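Local structure of AF1502 (Archaeoglobus fulgidus, 5A1Q) at residues K9-I18 against Y59-E70. The protein is of unknown function but consists of a STAC domain, a type associated with transmembrane solute transport and two-component signal transduction systems. Numbering follows the deposited sequence.
Sequences KLLDELKKEI and YVEIVEERLEKE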
ATOM      1  N   LYS A   9      -0.657  -9.154 -16.898  1.00 26.74           N
ATOM      2  CA  LYS A   9      -1.907  -8.519 -17.304  1.00 31.51           C
ATOM      3  C   LYS A   9      -2.138  -7.209 -16.494  1.00 25.95           C
ATOM      4  O   LYS A   9      -2.451  -6.143 -17.083  1.00 27.53           O
ATOM      5  CB  LYS A   9      -3.090  -9.509 -17.192  1.00 29.76           C
ATOM      6  CG  LYS A   9      -4.449  -8.869 -17.317  1.00 42.31           C
ATOM      7  CD  LYS A   9      -4.742  -8.525 -18.751  1.00 38.29           C
ATOM      8  CE  LYS A   9      -6.238  -8.381 -18.962  1.00 56.93           C
ATOM      9  NZ  LYS A   9      -6.539  -7.657 -20.229  1.00 66.08           N
ATOM     10  N   LEU A  10      -1.946  -7.250 -15.166  1.00 22.22           N
ATOM     11  CA  LEU A  10      -2.243  -6.166 -14.334  1.00 21.63           C
ATOM     12  C   LEU A  10      -1.221  -5.028 -14.614  1.00 27.42           C
ATOM     13  O   LEU A  10      -1.604  -3.864 -14.745  1.00 22.59           O
ATOM     14  CB  LEU A  10      -2.274  -6.642 -12.877  1.00 20.78           C
ATOM     15  CG  LEU A  10      -2.612  -5.558 -11.909  1.00 24.82           C
ATOM     16  CD1 LEU A  10      -4.016  -5.056 -12.238  1.00 33.69           C
ATOM     17  CD2 LEU A  10      -2.534  -6.025 -10.477  1.00 25.85           C
ATOM     18  N   LEU A  11       0.082  -5.366 -14.744  1.00 21.27           N
ATOM     19  CA  LEU A  11       1.079  -4.365 -15.064  1.00 21.95           C
ATOM     20  C   LEU A  11       0.783  -3.755 -16.439  1.00 22.10           C
ATOM     21  O   LEU A  11       0.887  -2.528 -16.597  1.00 23.73           O
ATOM     22  CB  LEU A  11       2.450  -5.013 -15.080  1.00 21.50           C
ATOM     23  CG  LEU A  11       3.575  -4.064 -15.477  1.00 25.26           C
ATOM     24  CD1 LEU A  11       3.627  -2.873 -14.561  1.00 30.24           C
ATOM     25  CD2 LEU A  11       4.892  -4.870 -15.470  1.00 36.10           C
ATOM     26  N   ASP A  12       0.425  -4.563 -17.430  1.00 22.48           N
ATOM     27  CA  ASP A  12       0.098  -4.022 -18.760  1.00 27.55           C
ATOM     28  C   ASP A  12      -1.106  -3.043 -18.713  1.00 30.19           C
ATOM     29  O   ASP A  12      -1.020  -1.935 -19.273  1.00 27.81           O
ATOM     30  CB  ASP A  12      -0.122  -5.132 -19.762  1.00 29.69           C
ATOM     31  CG  ASP A  12       1.192  -5.823 -20.182  1.00 36.70           C
ATOM     32  OD1 ASP A  12       2.288  -5.292 -19.841  1.00 41.06           O
ATOM     33  OD2 ASP A  12       1.111  -6.909 -20.774  1.00 45.91           O
ATOM     34  N   GLU A  13      -2.153  -3.379 -17.969  1.00 27.26           N
ATOM     35  CA  GLU A  13      -3.291  -2.454 -17.840  1.00 27.56           C
ATOM     36  C   GLU A  13      -2.871  -1.143 -17.133  1.00 25.98           C
ATOM     37  O   GLU A  13      -3.308  -0.069 -17.546  1.00 24.52           O
ATOM     38  CB  GLU A  13      -4.488  -3.094 -17.100  1.00 28.83           C
ATOM     39  CG  GLU A  13      -5.151  -4.229 -17.852  1.00 33.35           C
ATOM     40  CD  GLU A  13      -6.143  -3.777 -18.912  1.00 51.57           C
ATOM     41  OE1 GLU A  13      -6.364  -2.562 -19.082  1.00 45.31           O
ATOM     42  OE2 GLU A  13      -6.717  -4.664 -19.574  1.00 56.75           O
ATOM     43  N   LEU A  14      -2.037  -1.225 -16.095  1.00 22.62           N
ATOM     44  CA  LEU A  14      -1.657  -0.044 -15.370  1.00 20.82           C
ATOM     45  C   LEU A  14      -0.744   0.839 -16.186  1.00 22.96           C
ATOM     46  O   LEU A  14      -0.876   2.074 -16.188  1.00 23.22           O
ATOM     47  CB  LEU A  14      -1.008  -0.433 -14.034  1.00 21.38           C
ATOM     48  CG  LEU A  14      -1.879  -1.048 -12.938  1.00 21.42           C
ATOM     49  CD1 LEU A  14      -1.038  -1.742 -11.871  1.00 22.77           C
ATOM     50  CD2 LEU A  14      -2.709   0.022 -12.264  1.00 24.90           C
ATOM     51  N   LYS A  15       0.172   0.231 -16.948  1.00 21.43           N
ATOM     52  CA  LYS A  15       1.082   1.007 -17.767  1.00 26.81           C
ATOM     53  C   LYS A  15       0.335   1.744 -18.857  1.00 25.36           C
ATOM     54  O   LYS A  15       0.746   2.861 -19.193  1.00 24.79           O
ATOM     55  CB  LYS A  15       2.120   0.141 -18.420  1.00 24.82           C
ATOM     56  CG  LYS A  15       3.189  -0.344 -17.503  1.00 25.85           C
ATOM     57  CD  LYS A  15       4.108  -1.254 -18.307  1.00 37.63           C
ATOM     58  CE  LYS A  15       5.481  -1.253 -17.728  1.00 42.18           C
ATOM     59  NZ  LYS A  15       6.278  -2.273 -18.471  1.00 68.19           N
ATOM     60  N   LYS A  16      -0.757   1.145 -19.372  1.00 25.41           N
ATOM     61  CA  LYS A  16      -1.592   1.837 -20.358  1.00 32.46           C
ATOM     62  C   LYS A  16      -2.066   3.197 -19.822  1.00 26.46           C
ATOM     63  O   LYS A  16      -2.174   4.168 -20.598  1.00 30.48           O
ATOM     64  CB  LYS A  16      -2.784   0.953 -20.751  1.00 30.86           C
ATOM     65  CG  LYS A  16      -3.419   1.237 -22.097  1.00 56.68           C
ATOM     66  CD  LYS A  16      -3.764  -0.061 -22.807  1.00 69.20           C
ATOM     67  CE  LYS A  16      -2.519  -0.713 -23.406  1.00 80.07           C
ATOM     68  NZ  LYS A  16      -2.724  -2.146 -23.747  1.00 67.36           N
ATOM     69  N   GLU A  17      -2.424   3.264 -18.543  1.00 25.09           N
ATOM     70  CA  GLU A  17      -2.933   4.499 -17.923  1.00 26.15           C
ATOM     71  C   GLU A  17      -1.839   5.448 -17.348  1.00 27.33           C
ATOM     72  O   GLU A  17      -1.906   6.676 -17.530  1.00 29.07           O
ATOM     73  CB  GLU A  17      -3.942   4.129 -16.820  1.00 28.26           C
ATOM     74  CG  GLU A  17      -5.222   3.495 -17.332  1.00 33.93           C
ATOM     75  CD  GLU A  17      -5.959   4.428 -18.259  1.00 46.57           C
ATOM     76  OE1 GLU A  17      -6.098   5.613 -17.908  1.00 38.15           O
ATOM     77  OE2 GLU A  17      -6.331   3.990 -19.354  1.00 54.30           O
ATOM     78  N   ILE A  18      -0.814   4.872 -16.728  1.00 22.90           N
ATOM     79  CA  ILE A  18       0.124   5.540 -15.803  1.00 22.44           C
ATOM     80  C   ILE A  18       1.563   5.656 -16.403  1.00 25.06           C
ATOM     81  O   ILE A  18       2.411   6.438 -15.917  1.00 27.01           O
ATOM     82  CB  ILE A  18       0.130   4.788 -14.437  1.00 27.90           C
ATOM     83  CG1 ILE A  18      -1.213   5.053 -13.649  1.00 26.85           C
ATOM     84  CG2 ILE A  18       1.301   5.125 -13.563  1.00 45.09           C
ATOM     85  CD1 ILE A  18      -1.526   3.936 -12.640  1.00 28.01           C
ATOM     86  N   TYR A  59      -6.790   6.933 -12.505  1.00 22.90           N
ATOM     87  CA  TYR A  59      -6.223   6.014 -13.472  1.00 21.49           C
ATOM     88  C   TYR A  59      -6.442   4.567 -13.007  1.00 23.44           C
ATOM     89  O   TYR A  59      -6.740   3.675 -13.791  1.00 23.82           O
ATOM     90  CB  TYR A  59      -4.715   6.318 -13.685  1.00 24.18           C
ATOM     91  CG  TYR A  59      -4.481   7.744 -14.075  1.00 24.60           C
ATOM     92  CD1 TYR A  59      -4.606   8.108 -15.410  1.00 39.22           C
ATOM     93  CD2 TYR A  59      -4.282   8.764 -13.127  1.00 25.75           C
ATOM     94  CE1 TYR A  59      -4.460   9.419 -15.813  1.00 39.59           C
ATOM     95  CE2 TYR A  59      -4.118  10.076 -13.530  1.00 32.14           C
ATOM     96  CZ  TYR A  59      -4.221  10.389 -14.874  1.00 40.10           C
ATOM     97  OH  TYR A  59      -4.075  11.691 -15.296  1.00 47.65           O
ATOM     98  N   VAL A  60      -6.284   4.313 -11.696  1.00 21.55           N
ATOM     99  CA  VAL A  60      -6.535   2.980 -11.136  1.00 23.24           C
ATOM    100  C   VAL A  60      -8.027   2.614 -11.246  1.00 25.50           C
ATOM    101  O   VAL A  60      -8.357   1.446 -11.524  1.00 24.18           O
ATOM    102  CB  VAL A  60      -6.009   2.907  -9.680  1.00 26.98           C
ATOM    103  CG1 VAL A  60      -6.378   1.563  -9.046  1.00 27.29           C
ATOM    104  CG2 VAL A  60      -4.541   3.199  -9.662  1.00 23.50           C
ATOM    105  N   GLU A  61      -8.945   3.580 -11.067  1.00 23.17           N
ATOM    106  CA  GLU A  61     -10.377   3.394 -11.189  1.00 26.10           C
ATOM    107  C   GLU A  61     -10.647   2.921 -12.630  1.00 23.24           C
ATOM    108  O   GLU A  61     -11.441   2.001 -12.871  1.00 25.82           O
ATOM    109  CB  GLU A  61     -11.141   4.724 -10.838  1.00 27.75           C
ATOM    110  CG  GLU A  61     -11.165   5.030  -9.317  1.00 37.10           C
ATOM    111  CD  GLU A  61     -11.690   6.386  -8.800  1.00 72.37           C
ATOM    112  OE1 GLU A  61     -11.706   7.428  -9.511  1.00 48.61           O
ATOM    113  OE2 GLU A  61     -12.063   6.408  -7.594  1.00 49.57           O
ATOM    114  N   ILE A  62      -9.992   3.563 -13.604  1.00 22.46           N
ATOM    115  CA  ILE A  62     -10.170   3.174 -15.025  1.00 22.96           C
ATOM    116  C   ILE A  62      -9.718   1.685 -15.241  1.00 23.41           C
ATOM    117  O   ILE A  62     -10.444   0.910 -15.871  1.00 26.37           O
ATOM    118  CB  ILE A  62      -9.449   4.163 -15.974  1.00 25.44           C
ATOM    119  CG1 ILE A  62     -10.203   5.490 -15.929  1.00 25.99           C
ATOM    120  CG2 ILE A  62      -9.379   3.522 -17.385  1.00 27.74           C
ATOM    121  CD1 ILE A  62      -9.497   6.621 -16.619  1.00 29.83           C
ATOM    122  N   VAL A  63      -8.560   1.314 -14.676  1.00 24.35           N
ATOM    123  CA  VAL A  63      -8.134  -0.112 -14.779  1.00 23.69           C
ATOM    124  C   VAL A  63      -9.134  -1.024 -14.138  1.00 26.86           C
ATOM    125  O   VAL A  63      -9.533  -2.011 -14.741  1.00 28.04           O
ATOM    126  CB  VAL A  63      -6.773  -0.307 -14.093  1.00 27.47           C
ATOM    127  CG1 VAL A  63      -6.368  -1.791 -14.061  1.00 28.90           C
ATOM    128  CG2 VAL A  63      -5.695   0.457 -14.816  1.00 26.17           C
ATOM    129  N   GLU A  64      -9.595  -0.677 -12.936  1.00 26.65           N
ATOM    130  CA  GLU A  64     -10.638  -1.515 -12.293  1.00 32.74           C
ATOM    131  C   GLU A  64     -11.863  -1.691 -13.162  1.00 31.06           C
ATOM    132  O   GLU A  64     -12.407  -2.784 -13.341  1.00 33.48           O
ATOM    133  CB  GLU A  64     -11.073  -0.919 -10.970  1.00 34.60           C
ATOM    134  CG  GLU A  64      -9.983  -0.974  -9.919  1.00 44.46           C
ATOM    135  CD  GLU A  64     -10.512  -1.148  -8.509  1.00 55.90           C
ATOM    136  OE1 GLU A  64     -11.535  -1.837  -8.326  1.00 77.36           O
ATOM    137  OE2 GLU A  64      -9.875  -0.619  -7.574  1.00 53.86           O
ATOM    138  N   GLU A  65     -12.329  -0.581 -13.736  1.00 30.83           N
ATOM    139  CA  GLU A  65     -13.473  -0.600 -14.577  1.00 29.98           C
ATOM    140  C   GLU A  65     -13.319  -1.503 -15.814  1.00 31.11           C
ATOM    141  O   GLU A  65     -14.223  -2.259 -16.140  1.00 34.54           O
ATOM    142  CB  GLU A  65     -13.812   0.859 -15.011  1.00 31.77           C
ATOM    143  CG  GLU A  65     -14.616   1.602 -13.939  1.00 32.04           C
ATOM    144  CD  GLU A  65     -14.624   3.128 -14.130  1.00 47.37           C
ATOM    145  OE1 GLU A  65     -14.059   3.595 -15.144  1.00 37.27           O
ATOM    146  OE2 GLU A  65     -15.141   3.844 -13.229  1.00 45.58           O
ATOM    147  N   ARG A  66     -12.134  -1.435 -16.417  1.00 29.22           N
ATOM    148  CA  ARG A  66     -11.812  -2.241 -17.608  1.00 32.31           C
ATOM    149  C   ARG A  66     -11.744  -3.717 -17.264  1.00 31.38           C
ATOM    150  O   ARG A  66     -12.173  -4.565 -18.072  1.00 37.50           O
ATOM    151  CB  ARG A  66     -10.455  -1.822 -18.193  1.00 34.31           C
ATOM    152  CG  ARG A  66     -10.602  -0.604 -19.106  1.00 50.64           C
ATOM    153  CD  ARG A  66      -9.292   0.110 -19.391  1.00 55.71           C
ATOM    154  NE  ARG A  66      -9.523   1.378 -20.123  1.00 61.85           N
ATOM    155  CZ  ARG A  66      -8.554   2.183 -20.577  1.00110.27           C
ATOM    156  NH1 ARG A  66      -7.263   1.865 -20.387  1.00 53.28           N
ATOM    157  NH2 ARG A  66      -8.869   3.315 -21.225  1.00 59.96           N
ATOM    158  N   LEU A  67     -11.246  -4.029 -16.080  1.00 30.16           N
ATOM    159  CA  LEU A  67     -11.205  -5.443 -15.651  1.00 32.61           C
ATOM    160  C   LEU A  67     -12.581  -5.965 -15.370  1.00 44.39           C
ATOM    161  O   LEU A  67     -12.885  -7.078 -15.776  1.00 43.35           O
ATOM    162  CB  LEU A  67     -10.268  -5.639 -14.472  1.00 31.81           C
ATOM    163  CG  LEU A  67      -8.791  -5.384 -14.750  1.00 28.92           C
ATOM    164  CD1 LEU A  67      -7.964  -5.566 -13.488  1.00 34.18           C
ATOM    165  CD2 LEU A  67      -8.296  -6.291 -15.861  1.00 39.97           C
ATOM    166  N   GLU A  68     -13.437  -5.154 -14.729  1.00 40.46           N
ATOM    167  CA  GLU A  68     -14.836  -5.522 -14.499  1.00 44.97           C
ATOM    168  C   GLU A  68     -15.588  -5.813 -15.780  1.00 43.96           C
ATOM    169  O   GLU A  68     -16.394  -6.753 -15.862  1.00 49.32           O
ATOM    170  CB  GLU A  68     -15.569  -4.413 -13.725  1.00 52.21           C
ATOM    171  CG  GLU A  68     -15.232  -4.346 -12.241  1.00 72.58           C
ATOM    172  CD  GLU A  68     -15.963  -5.386 -11.392  1.00 84.66           C
ATOM    173  OE1 GLU A  68     -16.835  -6.111 -11.927  1.00 78.38           O
ATOM    174  OE2 GLU A  68     -15.663  -5.480 -10.176  1.00 63.54           O
ATOM    175  N   LYS A  69     -15.355  -4.999 -16.808  1.00 42.51           N
ATOM    176  CA  LYS A  69     -16.025  -5.163 -18.096  1.00 49.37           C
ATOM    177  C   LYS A  69     -15.673  -6.479 -18.793  1.00 47.14           C
ATOM    178  O   LYS A  69     -16.560  -7.143 -19.403  1.00 46.05           O
ATOM    179  CB  LYS A  69     -15.758  -3.938 -19.023  1.00 45.71           C
ATOM    180  CG  LYS A  69     -16.995  -3.063 -19.251  1.00 77.38           C
ATOM    181  CD  LYS A  69     -17.669  -2.618 -17.948  1.00 71.80           C
ATOM    182  CE  LYS A  69     -16.978  -1.407 -17.338  1.00 71.50           C
ATOM    183  NZ  LYS A  69     -17.075  -1.379 -15.850  1.00 55.55           N
ATOM    184  N   GLU A  70     -14.399  -6.830 -18.730  1.00 45.49           N
ATOM    185  CA  GLU A  70     -13.886  -8.091 -19.281  1.00 61.71           C
ATOM    186  C   GLU A  70     -14.342  -9.344 -18.496  1.00 56.75           C
ATOM    187  O   GLU A  70     -14.309 -10.457 -19.031  1.00 83.91           O
ATOM    188  CB  GLU A  70     -12.355  -8.044 -19.340  1.00 50.45           C
ATOM    189  CG  GLU A  70     -11.829  -6.996 -20.309  1.00 68.16           C
ATOM    190  CD  GLU A  70     -10.316  -6.890 -20.341  1.00 67.49           C
ATOM    191  OE1 GLU A  70      -9.656  -7.386 -19.405  1.00 61.64           O
ATOM    192  OE2 GLU A  70      -9.788  -6.292 -21.305  1.00 80.54           O
TER
HETATM  193  O   HOH W   1      -6.059  -0.161 -18.560  1.00 41.50           O
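Val63 packs tightly against helix 9-18. Its CG1 meets Glu13 CB at 3.8 Å, and its CG2 lies 4.0 Å from Leu14 CD2. On the same inner side Leu10 CD1 meets Leu67 CD1, the side chains crossing at about a right angle, and Ile18 CG1 rests on Tyr59 CB at 3.7 Å. Leu26 and Val38 continue this core beyond Leu10. Glu17 is packed closely too. Bent at chi2 (-61°), its side chain sits among Tyr59, Ile62, Val63 and Arg66. CG lies by Val63, and the carboxylate by Ile62 and Arg66. OE2 forms a salt bridge with Arg66 NH1. With an alanine at Glu17 the carboxylate is gone; the Arg66 guanidinium is likely to turn more freely, and a gap would probably open beside Ile62. The solvent side, around Glu13, is looser. One water donates to its O and OE1 and accepts from Arg66 NH1, in the guanidinium plane. Lys9 NZ bridges Glu13 OE2, through the anti lone pair, at 3.1 Å. Its weak bond to Glu70 OE1 is less certain, since Glu70 is poorly ordered. The axes of 9-18 and 59-70 run obliquely antiparallel, 136° between directions, and approach to 9.3 Å. Two knobs, Glu13 and Glu17, enter holes of helix 57-70, joining first and last helices of the four-helix STAC domain.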